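Local coordinates for probable cobalt-precorrin-6B C(15)-methyltransferase (decarboxylating) (PDB 1L3I), which probably methylates C-15 of cobalt-precorrin-6B with S-adenosylmethionine and then decarboxylates C-12, giving cobalt-precorrin-7 on the anaerobic route to adenosylcobalamin, at residues T70-L75 against V84-G89; I119-L124 against R148-D153. All coordinates share one frame; numbering follows the deposited sequence.

Contact 1 (T70-L75 against V84-G89); sequences TTEMNL and VTLMEG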
loop_
_atom_site.group_PDB
_atom_site.type_symbol
_atom_site.label_atom_id
_atom_site.label_comp_id
_atom_site.label_asym_id
_atom_site.label_seq_id
_atom_site.Cartn_x
_atom_site.Cartn_y
_atom_site.Cartn_z
ATOM N N THR A 70 31.709 5.281 -1.400
ATOM C CA THR A 70 30.632 5.134 -2.393
ATOM C C THR A 70 29.968 6.483 -2.692
ATOM O O THR A 70 29.697 6.805 -3.858
ATOM C CB THR A 70 29.579 4.124 -1.896
ATOM O OG1 THR A 70 30.222 2.873 -1.640
ATOM C CG2 THR A 70 28.474 3.923 -2.916
ATOM N N THR A 71 29.727 7.263 -1.634
ATOM C CA THR A 71 29.132 8.593 -1.788
ATOM C C THR A 71 30.085 9.524 -2.574
ATOM O O THR A 71 29.640 10.179 -3.519
ATOM C CB THR A 71 28.705 9.219 -0.415
ATOM O OG1 THR A 71 27.691 8.411 0.186
ATOM C CG2 THR A 71 28.118 10.627 -0.597
ATOM N N GLU A 72 31.383 9.547 -2.245
ATOM C CA GLU A 72 32.329 10.421 -2.971
ATOM C C GLU A 72 32.403 10.005 -4.442
ATOM O O GLU A 72 32.409 10.842 -5.349
ATOM C CB GLU A 72 33.726 10.419 -2.328
ATOM C CG GLU A 72 34.793 11.316 -3.016
ATOM C CD GLU A 72 34.403 12.822 -3.213
ATOM O OE1 GLU A 72 33.794 13.458 -2.315
ATOM O OE2 GLU A 72 34.755 13.411 -4.272
HETATM N N MSE A 73 32.358 8.701 -4.661
HETATM C CA MSE A 73 32.395 8.133 -5.999
HETATM C C MSE A 73 31.168 8.593 -6.810
HETATM O O MSE A 73 31.297 9.008 -7.963
HETATM C CB MSE A 73 32.394 6.623 -5.865
HETATM C CG MSE A 73 33.065 5.904 -6.986
HETATM SE SE MSE A 73 32.248 4.181 -7.135
HETATM C CE MSE A 73 31.456 4.442 -8.853
ATOM N N ASN A 74 29.982 8.497 -6.207
ATOM C CA ASN A 74 28.745 8.917 -6.874
ATOM C C ASN A 74 28.669 10.444 -7.055
ATOM O O ASN A 74 28.091 10.935 -8.034
ATOM C CB ASN A 74 27.512 8.374 -6.130
ATOM C CG ASN A 74 27.259 6.900 -6.432
ATOM O OD1 ASN A 74 27.339 6.465 -7.580
ATOM N ND2 ASN A 74 26.952 6.123 -5.397
ATOM N N LEU A 75 29.264 11.185 -6.121
ATOM C CA LEU A 75 29.307 12.645 -6.216
ATOM C C LEU A 75 30.164 13.014 -7.428
ATOM O O LEU A 75 29.743 13.777 -8.299
ATOM C CB LEU A 75 29.947 13.236 -4.967
ATOM C CG LEU A 75 29.070 13.316 -3.728
ATOM C CD1 LEU A 75 29.914 13.737 -2.536
ATOM C CD2 LEU A 75 27.959 14.300 -3.999
ATOM N N VAL A 84 30.453 19.550 -0.653
ATOM C CA VAL A 84 30.135 18.456 0.251
ATOM C C VAL A 84 31.348 18.108 1.120
ATOM O O VAL A 84 32.444 17.867 0.614
ATOM C CB VAL A 84 29.676 17.183 -0.536
ATOM C CG1 VAL A 84 29.470 16.019 0.415
ATOM C CG2 VAL A 84 28.394 17.461 -1.305
ATOM N N THR A 85 31.140 18.096 2.427
ATOM C CA THR A 85 32.187 17.754 3.372
ATOM C C THR A 85 31.867 16.365 3.897
ATOM O O THR A 85 30.906 16.187 4.643
ATOM C CB THR A 85 32.222 18.750 4.541
ATOM O OG1 THR A 85 32.408 20.077 4.031
ATOM C CG2 THR A 85 33.349 18.417 5.498
ATOM N N LEU A 86 32.615 15.375 3.426
ATOM C CA LEU A 86 32.437 13.986 3.849
ATOM C C LEU A 86 33.093 13.777 5.205
ATOM O O LEU A 86 34.205 14.235 5.436
ATOM C CB LEU A 86 33.035 13.035 2.803
ATOM C CG LEU A 86 32.245 12.975 1.500
ATOM C CD1 LEU A 86 33.134 12.531 0.382
ATOM C CD2 LEU A 86 31.065 12.040 1.660
HETATM N N MSE A 87 32.403 13.082 6.097
HETATM C CA MSE A 87 32.925 12.839 7.426
HETATM C C MSE A 87 32.721 11.398 7.863
HETATM O O MSE A 87 31.581 10.978 8.099
HETATM C CB MSE A 87 32.237 13.758 8.430
HETATM C CG MSE A 87 32.325 15.221 8.086
HETATM SE SE MSE A 87 31.510 16.307 9.456
HETATM C CE MSE A 87 29.705 16.275 8.811
ATOM N N GLU A 88 33.806 10.631 7.940
ATOM C CA GLU A 88 33.689 9.255 8.379
ATOM C C GLU A 88 33.679 9.268 9.890
ATOM O O GLU A 88 34.455 9.992 10.512
ATOM C CB GLU A 88 34.839 8.384 7.892
ATOM C CG GLU A 88 34.626 6.925 8.254
ATOM C CD GLU A 88 35.885 6.102 8.202
ATOM O OE1 GLU A 88 36.658 6.233 7.231
ATOM O OE2 GLU A 88 36.100 5.294 9.134
ATOM N N GLY A 89 32.791 8.477 10.484
ATOM C CA GLY A 89 32.722 8.408 11.930
ATOM C C GLY A 89 31.301 8.292 12.424
ATOM O O GLY A 89 30.342 8.391 11.658
#

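Contact 2 (I119-L124 against R148-D153); sequences IIKDKL and RDLGFD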
loop_
_atom_site.group_PDB
_atom_site.type_symbol
_atom_site.label_atom_id
_atom_site.label_comp_id
_atom_site.label_asym_id
_atom_site.label_seq_id
_atom_site.Cartn_x
_atom_site.Cartn_y
_atom_site.Cartn_z
ATOM N N ILE A 119 21.057 16.311 19.598
ATOM C CA ILE A 119 22.167 17.118 19.076
ATOM C C ILE A 119 21.698 17.960 17.893
ATOM O O ILE A 119 22.018 19.139 17.817
ATOM C CB ILE A 119 23.385 16.236 18.634
ATOM C CG1 ILE A 119 23.976 15.487 19.836
ATOM C CG2 ILE A 119 24.437 17.071 17.913
ATOM C CD1 ILE A 119 25.004 14.426 19.466
ATOM N N ILE A 120 20.973 17.356 16.950
ATOM C CA ILE A 120 20.487 18.118 15.794
ATOM C C ILE A 120 19.631 19.284 16.294
ATOM O O ILE A 120 19.686 20.368 15.741
ATOM C CB ILE A 120 19.666 17.247 14.777
ATOM C CG1 ILE A 120 20.591 16.305 13.991
ATOM C CG2 ILE A 120 18.909 18.149 13.800
ATOM C CD1 ILE A 120 19.870 15.357 13.052
ATOM N N LYS A 121 18.853 19.067 17.350
ATOM C CA LYS A 121 18.037 20.155 17.872
ATOM C C LYS A 121 18.982 21.291 18.286
ATOM O O LYS A 121 18.846 22.389 17.772
ATOM C CB LYS A 121 17.168 19.731 19.059
ATOM C CG LYS A 121 16.256 20.844 19.519
ATOM C CD LYS A 121 15.642 20.546 20.865
ATOM C CE LYS A 121 14.853 21.767 21.367
ATOM N NZ LYS A 121 14.122 21.473 22.653
ATOM N N ASP A 122 20.005 20.983 19.100
ATOM C CA ASP A 122 21.009 21.963 19.599
ATOM C C ASP A 122 21.728 22.815 18.531
ATOM O O ASP A 122 22.346 23.833 18.867
ATOM C CB ASP A 122 22.132 21.285 20.420
ATOM C CG ASP A 122 21.676 20.748 21.784
ATOM O OD1 ASP A 122 20.487 20.548 22.075
ATOM O OD2 ASP A 122 22.570 20.452 22.587
ATOM N N LYS A 123 21.671 22.386 17.268
ATOM C CA LYS A 123 22.340 23.114 16.193
ATOM C C LYS A 123 21.417 23.564 15.082
ATOM O O LYS A 123 21.898 24.022 14.037
ATOM C CB LYS A 123 23.394 22.220 15.543
ATOM C CG LYS A 123 24.106 21.262 16.472
ATOM C CD LYS A 123 25.444 20.867 15.872
ATOM C CE LYS A 123 26.328 22.092 15.681
ATOM N NZ LYS A 123 27.728 21.685 15.896
ATOM N N LEU A 124 20.110 23.380 15.264
ATOM C CA LEU A 124 19.148 23.734 14.215
ATOM C C LEU A 124 18.855 25.232 14.134
ATOM O O LEU A 124 18.460 25.841 15.113
ATOM C CB LEU A 124 17.839 22.921 14.370
ATOM C CG LEU A 124 16.847 22.877 13.185
ATOM C CD1 LEU A 124 17.456 22.170 11.993
ATOM C CD2 LEU A 124 15.540 22.198 13.590
ATOM N N ARG A 148 8.774 14.822 19.597
ATOM C CA ARG A 148 7.719 15.491 20.372
ATOM C C ARG A 148 8.329 16.004 21.664
ATOM O O ARG A 148 8.136 17.158 22.039
ATOM C CB ARG A 148 6.575 14.540 20.733
ATOM C CG ARG A 148 5.340 14.732 19.884
ATOM C CD ARG A 148 4.305 13.691 20.209
ATOM N NE ARG A 148 3.532 13.301 19.024
ATOM C CZ ARG A 148 2.338 12.722 19.080
ATOM N NH1 ARG A 148 1.773 12.468 20.262
ATOM N NH2 ARG A 148 1.695 12.425 17.958
ATOM N N ASP A 149 9.093 15.127 22.309
ATOM C CA ASP A 149 9.760 15.422 23.564
ATOM C C ASP A 149 10.733 16.591 23.464
ATOM O O ASP A 149 11.032 17.244 24.463
ATOM C CB ASP A 149 10.477 14.181 24.086
ATOM C CG ASP A 149 9.528 13.063 24.470
ATOM O OD1 ASP A 149 8.282 13.249 24.358
ATOM O OD2 ASP A 149 10.019 11.991 24.895
ATOM N N LEU A 150 11.234 16.849 22.261
ATOM C CA LEU A 150 12.165 17.953 22.061
ATOM C C LEU A 150 11.400 19.213 21.698
ATOM O O LEU A 150 11.994 20.228 21.344
ATOM C CB LEU A 150 13.201 17.605 20.995
ATOM C CG LEU A 150 14.116 16.429 21.311
ATOM C CD1 LEU A 150 15.047 16.171 20.136
ATOM C CD2 LEU A 150 14.909 16.688 22.590
ATOM N N GLY A 151 10.078 19.140 21.752
ATOM C CA GLY A 151 9.246 20.298 21.472
ATOM C C GLY A 151 8.844 20.611 20.039
ATOM O O GLY A 151 8.358 21.710 19.752
ATOM N N PHE A 152 9.015 19.660 19.129
ATOM C CA PHE A 152 8.645 19.901 17.736
ATOM C C PHE A 152 7.232 19.449 17.412
ATOM O O PHE A 152 6.622 18.647 18.138
ATOM C CB PHE A 152 9.584 19.159 16.779
ATOM C CG PHE A 152 10.997 19.640 16.799
ATOM C CD1 PHE A 152 11.950 18.978 17.559
ATOM C CD2 PHE A 152 11.390 20.728 16.033
ATOM C CE1 PHE A 152 13.281 19.385 17.553
ATOM C CE2 PHE A 152 12.724 21.149 16.013
ATOM C CZ PHE A 152 13.668 20.480 16.776
ATOM N N ASP A 153 6.707 19.993 16.322
ATOM C CA ASP A 153 5.404 19.587 15.812
ATOM C C ASP A 153 5.825 18.485 14.826
ATOM O O ASP A 153 6.455 18.774 13.799
ATOM C CB ASP A 153 4.741 20.741 15.068
ATOM C CG ASP A 153 3.311 20.428 14.608
ATOM O OD1 ASP A 153 3.065 19.359 13.981
ATOM O OD2 ASP A 153 2.430 21.276 14.846
#

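Contact 1 (T70-L75 against V84-G89)
Leu86 pushes its isobutyl group from the strand 84-88 toward helix 65-77, where its two methyls divide between neighbouring helix residues. Leu86 CD2 lies 4.0 Å from Thr71 CG2. Leu86 CD1 lies across the start of the Glu72 side chain, 3.5 Å from Glu72 CB. That side chain leaves the helix with CG anti to the backbone N (chi1 -180°), then bends sharply at chi2 (54°), which brings Glu72 CD to 3.8 Å from Leu86 CD1; the modelled position of OE1, closer still to this methyl, is doubtful. With an alanine here, Leu86 CD1 would keep CB as a neighbour but would probably lose the cover of CG and the carboxylate, leaving a gap where the bent chain lay. A turn further on, Leu75 and Val84 reach toward each other tip to tip, Leu75 CD1 standing 3.8 Å from Val84 CG1. Thr71 separates its two functions: its methyl faces the strand, while OG1 hydrogen-bonds to Ala67 O within the helix. Helix and strand run nearly antiparallel, 162° apart, with short-segment axes 10.1 Å from each other, as expected of the second half of a beta-alpha-beta crossover. Here the unit is strand 57-62, helix 65-77 and strand 84-88 of the Rossmann-type methyltransferase fold; helix 46-52 packs alongside, Leu75 touching Leu49 and Val84 touching Ala52.

Contact 2 (I119-L124 against R148-D153)
The ring of Phe152 is the one aromatic group here, and both its neighbours across the contact approach it obliquely, in neither a clean face nor a clean edge arrangement. They gather at the end remote from the backbone: Lys121 CG lies 3.8 Å from Phe152 CZ and nearly as close to CE1, and Leu124 CD2 is 3.9 Å from Phe152 CE2. The methylenes of the lysine thus serve as apolar surface before its charge is reached. Lys121 sets off with CG anti to the backbone N (chi1 -176°) and stays extended along its whole length, which carries the ammonium past the ring to the turn beyond. On the way it slides by Leu150 in the opposite sense, with Lys121 CD 3.8 Å from Leu150 CB. At its tip, Lys121 NZ donates a 2.8 Å hydrogen bond to Leu150 O, arriving from above the carbonyl plane, 38° out of it, at a C=O...N angle of 127°.

That carbonyl belongs to the first residue past helix 137-149, so the positive charge is likely to be favoured by the helix's C-terminal end. Gly151, at positive phi, is the C-prime residue of a Schellman motif: Phe152 N hydrogen-bonds to Leu147 O, and Gly151 N to Arg148 O at 2.8 Å. The contact joins the C-terminal ends of helices 113-122 and 137-149, with the residues just after them, against the sheet: Phe152 and Leu124 both rest on Ile130 of strand 128-134, Leu124 also touches Ile101 of strand 101-106, and Arg148 packs on Thr171 of a second subunit.

In the fold
Both contacts belong to the same methyltransferase domain and follow one another along the chain, yet they serve different regions of it. Their centres are 26 Å apart and their nearest atoms about 9 Å, without touching. Contact 1 packs helix 65-77 against strand 84-88, an outermost strand of the sheet within the chain, and borders the cofactor site: Gly89 touches the bound S-adenosylhomocysteine, and the side chain of Thr71 approaches to about 6 Å from the ligand and about 3 Å from Gly45, a cofactor-binding residue. Contact 2 lies at the surface, packed on strands 101-106 and 128-134, away from that pocket, joining two helix ends rather than helix and strand.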